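Long-range contact in hypothetical protein (Leishmania major, PDB 3LJN), which is of unknown function but, built of ankyrin repeats, probably mediates protein-protein interactions: residues I156-K169 against M192-Y206. Numbering follows the deposited sequence.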
ATOM      1  N   ILE A 156      -5.569  -5.299   9.432  1.00 49.78           N
ATOM      2  CA  ILE A 156      -5.561  -5.131   7.982  1.00 47.41           C
ATOM      3  C   ILE A 156      -6.994  -5.243   7.452  1.00 47.97           C
ATOM      4  O   ILE A 156      -7.436  -4.396   6.686  1.00 46.99           O
ATOM      5  CB  ILE A 156      -4.640  -6.176   7.280  1.00 46.54           C
ATOM      6  CG1 ILE A 156      -3.169  -5.855   7.536  1.00 45.91           C
ATOM      7  CG2 ILE A 156      -4.904  -6.216   5.784  1.00 45.08           C
ATOM      8  CD1 ILE A 156      -2.223  -6.949   7.140  1.00 45.97           C
ATOM      9  N   LYS A 157      -7.719  -6.271   7.890  1.00 50.04           N
ATOM     10  CA  LYS A 157      -9.100  -6.482   7.460  1.00 51.23           C
ATOM     11  C   LYS A 157      -9.962  -5.267   7.775  1.00 51.97           C
ATOM     12  O   LYS A 157     -10.597  -4.706   6.893  1.00 51.34           O
ATOM     13  CB  LYS A 157      -9.690  -7.742   8.110  1.00 54.16           C
ATOM     14  CG  LYS A 157     -11.114  -8.061   7.633  1.00 55.91           C
ATOM     15  CD  LYS A 157     -11.454  -9.570   7.644  1.00 58.31           C
ATOM     16  CE  LYS A 157     -11.644 -10.134   9.061  1.00 61.82           C
ATOM     17  NZ  LYS A 157     -12.726  -9.443   9.820  1.00 64.30           N
ATOM     18  N   ILE A 158      -9.967  -4.859   9.035  1.00 53.75           N
ATOM     19  CA  ILE A 158     -10.763  -3.720   9.471  1.00 55.15           C
ATOM     20  C   ILE A 158     -10.357  -2.419   8.771  1.00 52.92           C
ATOM     21  O   ILE A 158     -11.221  -1.634   8.375  1.00 53.51           O
ATOM     22  CB  ILE A 158     -10.694  -3.527  11.005  1.00 57.99           C
ATOM     23  CG1 ILE A 158     -11.794  -4.343  11.697  1.00 61.78           C
ATOM     24  CG2 ILE A 158     -10.871  -2.063  11.366  1.00 58.63           C
ATOM     25  CD1 ILE A 158     -11.707  -5.837  11.461  1.00 62.09           C
ATOM     26  N   LEU A 159      -9.060  -2.180   8.607  1.00 50.82           N
ATOM     27  CA  LEU A 159      -8.635  -0.935   7.980  1.00 49.31           C
ATOM     28  C   LEU A 159      -9.179  -0.866   6.571  1.00 48.16           C
ATOM     29  O   LEU A 159      -9.611   0.192   6.138  1.00 48.42           O
ATOM     30  CB  LEU A 159      -7.116  -0.777   7.957  1.00 47.65           C
ATOM     31  CG  LEU A 159      -6.428  -0.295   9.231  1.00 48.99           C
ATOM     32  CD1 LEU A 159      -4.920  -0.310   9.051  1.00 47.54           C
ATOM     33  CD2 LEU A 159      -6.884   1.087   9.634  1.00 50.45           C
ATOM     34  N   VAL A 160      -9.180  -1.995   5.866  1.00 47.39           N
ATOM     35  CA  VAL A 160      -9.526  -2.008   4.445  1.00 46.57           C
ATOM     36  C   VAL A 160     -11.039  -1.885   4.239  1.00 48.47           C
ATOM     37  O   VAL A 160     -11.475  -1.246   3.280  1.00 48.51           O
ATOM     38  CB  VAL A 160      -8.939  -3.247   3.722  1.00 45.58           C
ATOM     39  CG1 VAL A 160      -9.313  -3.240   2.256  1.00 45.35           C
ATOM     40  CG2 VAL A 160      -7.446  -3.262   3.852  1.00 44.11           C
ATOM     41  N   GLN A 161     -11.825  -2.476   5.142  1.00 50.50           N
ATOM     42  CA  GLN A 161     -13.294  -2.271   5.189  1.00 53.05           C
ATOM     43  C   GLN A 161     -13.678  -0.828   5.478  1.00 54.02           C
ATOM     44  O   GLN A 161     -14.674  -0.338   4.954  1.00 55.52           O
ATOM     45  CB  GLN A 161     -13.949  -3.154   6.255  1.00 55.67           C
ATOM     46  CG  GLN A 161     -14.203  -4.583   5.793  1.00 56.21           C
ATOM     47  CD  GLN A 161     -14.392  -5.571   6.936  1.00 58.68           C
ATOM     48  OE1 GLN A 161     -13.980  -5.320   8.065  1.00 59.38           O
ATOM     49  NE2 GLN A 161     -15.002  -6.708   6.636  1.00 60.45           N
ATOM     50  N   LEU A 162     -12.886  -0.159   6.315  1.00 53.58           N
ATOM     51  CA  LEU A 162     -13.168   1.216   6.728  1.00 55.00           C
ATOM     52  C   LEU A 162     -12.924   2.236   5.617  1.00 53.81           C
ATOM     53  O   LEU A 162     -13.493   3.327   5.630  1.00 55.58           O
ATOM     54  CB  LEU A 162     -12.342   1.582   7.972  1.00 55.38           C
ATOM     55  CG  LEU A 162     -12.803   0.971   9.308  1.00 58.14           C
ATOM     56  CD1 LEU A 162     -11.841   1.305  10.442  1.00 58.67           C
ATOM     57  CD2 LEU A 162     -14.216   1.414   9.667  1.00 61.72           C
ATOM     58  N   GLY A 163     -12.083   1.883   4.656  1.00 51.33           N
ATOM     59  CA  GLY A 163     -11.719   2.807   3.585  1.00 50.62           C
ATOM     60  C   GLY A 163     -10.232   3.089   3.424  1.00 48.65           C
ATOM     61  O   GLY A 163      -9.866   3.962   2.639  1.00 48.63           O
ATOM     62  N   ALA A 164      -9.381   2.368   4.162  1.00 47.48           N
ATOM     63  CA  ALA A 164      -7.927   2.432   3.976  1.00 45.85           C
ATOM     64  C   ALA A 164      -7.565   1.796   2.650  1.00 44.58           C
ATOM     65  O   ALA A 164      -7.959   0.669   2.389  1.00 44.31           O
ATOM     66  CB  ALA A 164      -7.215   1.713   5.106  1.00 45.49           C
ATOM     67  N   SER A 165      -6.822   2.515   1.819  1.00 44.31           N
ATOM     68  CA  SER A 165      -6.606   2.106   0.427  1.00 43.97           C
ATOM     69  C   SER A 165      -5.394   1.183   0.244  1.00 42.75           C
ATOM     70  O   SER A 165      -4.280   1.535   0.618  1.00 42.39           O
ATOM     71  CB  SER A 165      -6.432   3.341  -0.457  1.00 45.11           C
ATOM     72  OG  SER A 165      -6.151   2.959  -1.795  1.00 45.36           O
ATOM     73  N   PRO A 166      -5.599  -0.000  -0.346  1.00 42.51           N
ATOM     74  CA  PRO A 166      -4.434  -0.855  -0.574  1.00 41.86           C
ATOM     75  C   PRO A 166      -3.430  -0.305  -1.579  1.00 42.31           C
ATOM     76  O   PRO A 166      -2.414  -0.949  -1.826  1.00 42.22           O
ATOM     77  CB  PRO A 166      -5.051  -2.156  -1.099  1.00 42.18           C
ATOM     78  CG  PRO A 166      -6.382  -2.193  -0.481  1.00 42.64           C
ATOM     79  CD  PRO A 166      -6.856  -0.754  -0.472  1.00 43.12           C
ATOM     80  N   THR A 167      -3.721   0.861  -2.159  1.00 43.30           N
ATOM     81  CA  THR A 167      -2.796   1.526  -3.069  1.00 44.42           C
ATOM     82  C   THR A 167      -2.404   2.912  -2.567  1.00 44.99           C
ATOM     83  O   THR A 167      -2.041   3.775  -3.360  1.00 46.66           O
ATOM     84  CB  THR A 167      -3.407   1.686  -4.460  1.00 46.17           C
ATOM     85  OG1 THR A 167      -4.537   2.562  -4.382  1.00 46.91           O
ATOM     86  CG2 THR A 167      -3.839   0.350  -5.019  1.00 46.17           C
ATOM     87  N   ALA A 168      -2.493   3.141  -1.257  1.00 44.13           N
ATOM     88  CA  ALA A 168      -2.025   4.396  -0.660  1.00 45.01           C
ATOM     89  C   ALA A 168      -0.521   4.552  -0.906  1.00 45.60           C
ATOM     90  O   ALA A 168       0.199   3.573  -0.879  1.00 44.80           O
ATOM     91  CB  ALA A 168      -2.318   4.410   0.821  1.00 44.38           C
ATOM     92  N   LYS A 169      -0.051   5.768  -1.155  1.00 47.43           N
ATOM     93  CA  LYS A 169       1.367   5.987  -1.430  1.00 48.64           C
ATOM     94  C   LYS A 169       2.112   6.418  -0.191  1.00 48.81           C
ATOM     95  O   LYS A 169       1.698   7.357   0.472  1.00 49.59           O
ATOM     96  CB  LYS A 169       1.556   7.068  -2.495  1.00 51.38           C
ATOM     97  CG  LYS A 169       1.510   6.550  -3.930  1.00 52.32           C
ATOM     98  CD  LYS A 169       2.062   7.587  -4.899  1.00 55.82           C
ATOM     99  CE  LYS A 169       1.982   7.085  -6.335  1.00 57.43           C
ATOM    100  NZ  LYS A 169       2.580   8.029  -7.333  1.00 61.57           N
HETATM  101  N   MSE A 192      -6.016  -8.225   1.560  1.00 61.57           N
HETATM  102  CA  MSE A 192      -6.250  -6.874   1.049  1.00 60.26           C
HETATM  103  C   MSE A 192      -7.108  -6.871  -0.209  1.00 59.90           C
HETATM  104  O   MSE A 192      -8.053  -6.102  -0.311  1.00 59.76           O
HETATM  105  CB  MSE A 192      -4.933  -6.141   0.778  1.00 59.11           C
HETATM  106  CG  MSE A 192      -4.322  -5.512   2.032  1.00 59.45           C
HETATM  107 SE   MSE A 192      -2.637  -4.534   1.764  1.00 58.44          SE
HETATM  108  CE  MSE A 192      -1.661  -5.843   0.697  1.00 58.12           C
HETATM  109  N   MSE A 193      -6.782  -7.735  -1.161  1.00 59.91           N
HETATM  110  CA  MSE A 193      -7.504  -7.791  -2.428  1.00 59.81           C
HETATM  111  C   MSE A 193      -8.869  -8.445  -2.324  1.00 61.28           C
HETATM  112  O   MSE A 193      -9.731  -8.189  -3.159  1.00 61.42           O
HETATM  113  CB  MSE A 193      -6.695  -8.556  -3.462  1.00 59.57           C
HETATM  114  CG  MSE A 193      -5.699  -7.707  -4.218  1.00 58.06           C
HETATM  115 SE   MSE A 193      -4.389  -8.927  -5.041  1.00 58.00          SE
HETATM  116  CE  MSE A 193      -4.019  -7.979  -6.734  1.00 56.65           C
ATOM    117  N   ASP A 194      -9.068  -9.307  -1.333  1.00 62.60           N
ATOM    118  CA  ASP A 194     -10.359  -9.985  -1.170  1.00 64.30           C
ATOM    119  C   ASP A 194     -11.295  -9.225  -0.214  1.00 64.60           C
ATOM    120  O   ASP A 194     -12.505  -9.240  -0.388  1.00 65.51           O
ATOM    121  CB  ASP A 194     -10.138 -11.441  -0.735  1.00 65.95           C
ATOM    122  CG  ASP A 194      -9.173 -12.204  -1.684  1.00 65.71           C
ATOM    123  OD1 ASP A 194      -8.650 -11.579  -2.644  1.00 64.19           O
ATOM    124  OD2 ASP A 194      -8.929 -13.419  -1.470  1.00 67.15           O
ATOM    125  N   THR A 195     -10.720  -8.533   0.765  1.00 63.93           N
ATOM    126  CA  THR A 195     -11.470  -7.686   1.696  1.00 64.10           C
ATOM    127  C   THR A 195     -11.909  -6.373   1.074  1.00 62.94           C
ATOM    128  O   THR A 195     -12.916  -5.812   1.480  1.00 63.35           O
ATOM    129  CB  THR A 195     -10.616  -7.334   2.939  1.00 63.97           C
ATOM    130  OG1 THR A 195     -10.034  -8.529   3.475  1.00 65.12           O
ATOM    131  CG2 THR A 195     -11.456  -6.664   4.020  1.00 64.56           C
ATOM    132  N   VAL A 196     -11.136  -5.878   0.108  1.00 61.61           N
ATOM    133  CA  VAL A 196     -11.363  -4.554  -0.505  1.00 60.59           C
ATOM    134  C   VAL A 196     -12.784  -4.447  -1.065  1.00 61.35           C
ATOM    135  O   VAL A 196     -13.165  -5.225  -1.938  1.00 61.99           O
ATOM    136  CB  VAL A 196     -10.307  -4.242  -1.622  1.00 59.34           C
ATOM    137  CG1 VAL A 196     -10.459  -5.188  -2.799  1.00 59.72           C
ATOM    138  CG2 VAL A 196     -10.407  -2.808  -2.086  1.00 58.52           C
ATOM    139  N   PRO A 197     -13.574  -3.484  -0.560  1.00 61.45           N
ATOM    140  CA  PRO A 197     -14.989  -3.434  -0.943  1.00 62.45           C
ATOM    141  C   PRO A 197     -15.174  -3.253  -2.447  1.00 62.30           C
ATOM    142  O   PRO A 197     -15.858  -4.048  -3.070  1.00 63.43           O
ATOM    143  CB  PRO A 197     -15.535  -2.228  -0.164  1.00 62.32           C
ATOM    144  CG  PRO A 197     -14.352  -1.376   0.124  1.00 61.05           C
ATOM    145  CD  PRO A 197     -13.161  -2.291   0.203  1.00 60.69           C
ATOM    146  N   SER A 198     -14.542  -2.238  -3.024  1.00 61.13           N
ATOM    147  CA  SER A 198     -14.735  -1.939  -4.429  1.00 61.15           C
ATOM    148  C   SER A 198     -14.033  -2.963  -5.296  1.00 61.09           C
ATOM    149  O   SER A 198     -14.675  -3.871  -5.804  1.00 62.29           O
ATOM    150  CB  SER A 198     -14.233  -0.535  -4.761  1.00 60.15           C
ATOM    151  N   LYS A 199     -12.717  -2.830  -5.440  1.00 59.87           N
ATOM    152  CA  LYS A 199     -11.951  -3.534  -6.474  1.00 59.64           C
ATOM    153  C   LYS A 199     -11.846  -2.660  -7.711  1.00 59.28           C
ATOM    154  O   LYS A 199     -11.165  -3.001  -8.669  1.00 59.01           O
ATOM    155  CB  LYS A 199     -12.575  -4.878  -6.841  1.00 61.02           C
ATOM    156  N   SER A 200     -12.558  -1.541  -7.687  1.00 59.46           N
ATOM    157  CA  SER A 200     -12.380  -0.454  -8.632  1.00 59.18           C
ATOM    158  C   SER A 200     -11.999   0.809  -7.846  1.00 58.41           C
ATOM    159  O   SER A 200     -12.039   1.914  -8.370  1.00 58.45           O
ATOM    160  CB  SER A 200     -13.682  -0.275  -9.424  1.00 60.60           C
ATOM    161  OG  SER A 200     -13.724   0.944 -10.139  1.00 60.66           O
ATOM    162  N   SER A 201     -11.628   0.615  -6.581  1.00 57.94           N
ATOM    163  CA  SER A 201     -11.093   1.667  -5.715  1.00 57.35           C
ATOM    164  C   SER A 201      -9.557   1.619  -5.649  1.00 56.39           C
ATOM    165  O   SER A 201      -8.934   2.404  -4.947  1.00 56.07           O
ATOM    166  CB  SER A 201     -11.657   1.493  -4.305  1.00 57.72           C
ATOM    167  OG  SER A 201     -11.570   0.137  -3.894  1.00 57.93           O
ATOM    168  N   LEU A 202      -8.955   0.681  -6.370  1.00 56.12           N
ATOM    169  CA  LEU A 202      -7.515   0.521  -6.382  1.00 55.32           C
ATOM    170  C   LEU A 202      -6.985   1.389  -7.488  1.00 55.02           C
ATOM    171  O   LEU A 202      -7.584   1.451  -8.548  1.00 55.43           O
ATOM    172  CB  LEU A 202      -7.134  -0.932  -6.657  1.00 55.30           C
ATOM    173  CG  LEU A 202      -7.741  -1.993  -5.737  1.00 55.97           C
ATOM    174  CD1 LEU A 202      -7.626  -3.371  -6.367  1.00 56.33           C
ATOM    175  CD2 LEU A 202      -7.083  -1.953  -4.372  1.00 55.80           C
ATOM    176  N   ARG A 203      -5.861   2.055  -7.237  1.00 54.52           N
ATOM    177  CA  ARG A 203      -5.189   2.878  -8.236  1.00 54.36           C
ATOM    178  C   ARG A 203      -4.024   2.115  -8.831  1.00 53.79           C
ATOM    179  O   ARG A 203      -2.876   2.311  -8.449  1.00 53.42           O
ATOM    180  CB  ARG A 203      -4.701   4.168  -7.601  1.00 54.49           C
ATOM    181  CG  ARG A 203      -5.800   4.977  -6.969  1.00 55.12           C
ATOM    182  CD  ARG A 203      -6.777   5.463  -8.005  1.00 55.71           C
ATOM    183  NE  ARG A 203      -6.183   6.480  -8.858  1.00 55.99           N
ATOM    184  CZ  ARG A 203      -6.003   7.751  -8.498  1.00 56.54           C
ATOM    185  NH1 ARG A 203      -6.363   8.179  -7.285  1.00 56.78           N
ATOM    186  NH2 ARG A 203      -5.453   8.606  -9.356  1.00 57.02           N
ATOM    187  N   LEU A 204      -4.339   1.248  -9.785  1.00 53.87           N
ATOM    188  CA  LEU A 204      -3.353   0.378 -10.402  1.00 53.43           C
ATOM    189  C   LEU A 204      -2.586   1.113 -11.499  1.00 53.30           C
ATOM    190  O   LEU A 204      -1.850   0.495 -12.273  1.00 53.04           O
ATOM    191  CB  LEU A 204      -4.050  -0.853 -10.980  1.00 53.85           C
ATOM    192  CG  LEU A 204      -4.952  -1.635 -10.021  1.00 54.31           C
ATOM    193  CD1 LEU A 204      -5.563  -2.825 -10.740  1.00 55.04           C
ATOM    194  CD2 LEU A 204      -4.189  -2.078  -8.782  1.00 53.92           C
ATOM    195  N   ASP A 205      -2.781   2.431 -11.564  1.00 53.65           N
ATOM    196  CA  ASP A 205      -1.997   3.318 -12.424  1.00 53.77           C
ATOM    197  C   ASP A 205      -0.804   3.928 -11.683  1.00 53.50           C
ATOM    198  O   ASP A 205       0.022   4.585 -12.299  1.00 53.68           O
ATOM    199  CB  ASP A 205      -2.891   4.426 -13.034  1.00 54.70           C
ATOM    200  CG  ASP A 205      -3.529   5.361 -11.975  1.00 55.08           C
ATOM    201  OD1 ASP A 205      -3.850   4.895 -10.861  1.00 54.74           O
ATOM    202  OD2 ASP A 205      -3.728   6.565 -12.268  1.00 55.86           O
ATOM    203  N   TYR A 206      -0.720   3.713 -10.369  1.00 53.27           N
ATOM    204  CA  TYR A 206       0.406   4.190  -9.566  1.00 53.27           C
ATOM    205  C   TYR A 206       1.648   3.355  -9.820  1.00 52.76           C
ATOM    206  O   TYR A 206       1.571   2.127  -9.863  1.00 52.32           O
ATOM    207  CB  TYR A 206       0.087   4.119  -8.068  1.00 53.41           C
ATOM    208  CG  TYR A 206      -0.837   5.193  -7.536  1.00 54.06           C
ATOM    209  CD1 TYR A 206      -1.171   6.312  -8.291  1.00 54.61           C
ATOM    210  CD2 TYR A 206      -1.340   5.107  -6.248  1.00 54.28           C
ATOM    211  CE1 TYR A 206      -2.008   7.285  -7.790  1.00 55.32           C
ATOM    212  CE2 TYR A 206      -2.172   6.087  -5.734  1.00 54.92           C
ATOM    213  CZ  TYR A 206      -2.502   7.175  -6.513  1.00 55.42           C
ATOM    214  OH  TYR A 206      -3.329   8.165  -6.029  1.00 56.18           O
TER
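T167 and R203 make the one hydrogen bond between 156-169 and 192-206: the backbone N of R203 donates to T167 OG1 (3.2 Å) at a nearly straight 161°. T167 OG1, set between its own backbone N and carbonyl carbon (chi1 65°), also donates to S165 OG, which accepts T167 N in an ST turn, so two bonds fix the hydroxyl. The Y206 ring lies between K169 and R203. The extended K169 chain crosses one face, CE 3.8 Å from the ring centroid in a CH-pi contact, with NZ in an off-centre cation-pi position and salt-bridged to D173; R203 CB covers the opposite face, and T167 O lies in plane at the ring edge, 3.3 Å from Y206 CD2. The helix ends meet mainly through apolar contacts. With chi1 at 180°, V160 turns CG1 away from its own N and onto V196 CA, 3.7 Å off; T195 CG2 lies across the K157 and Q161 chains, I156 CG2 meets CG of M192 (selenomethionine), and the L202 side chain crosses the P166 ring at about a right angle, its CD2 3.9 Å from P166 CB. The contact thus joins the C-terminal ends of helices 153-162 and 186-195 and the loops after them, side by side in the ankyrin array; helix 141-147 backs I156, and helix 176-182 packs against M192.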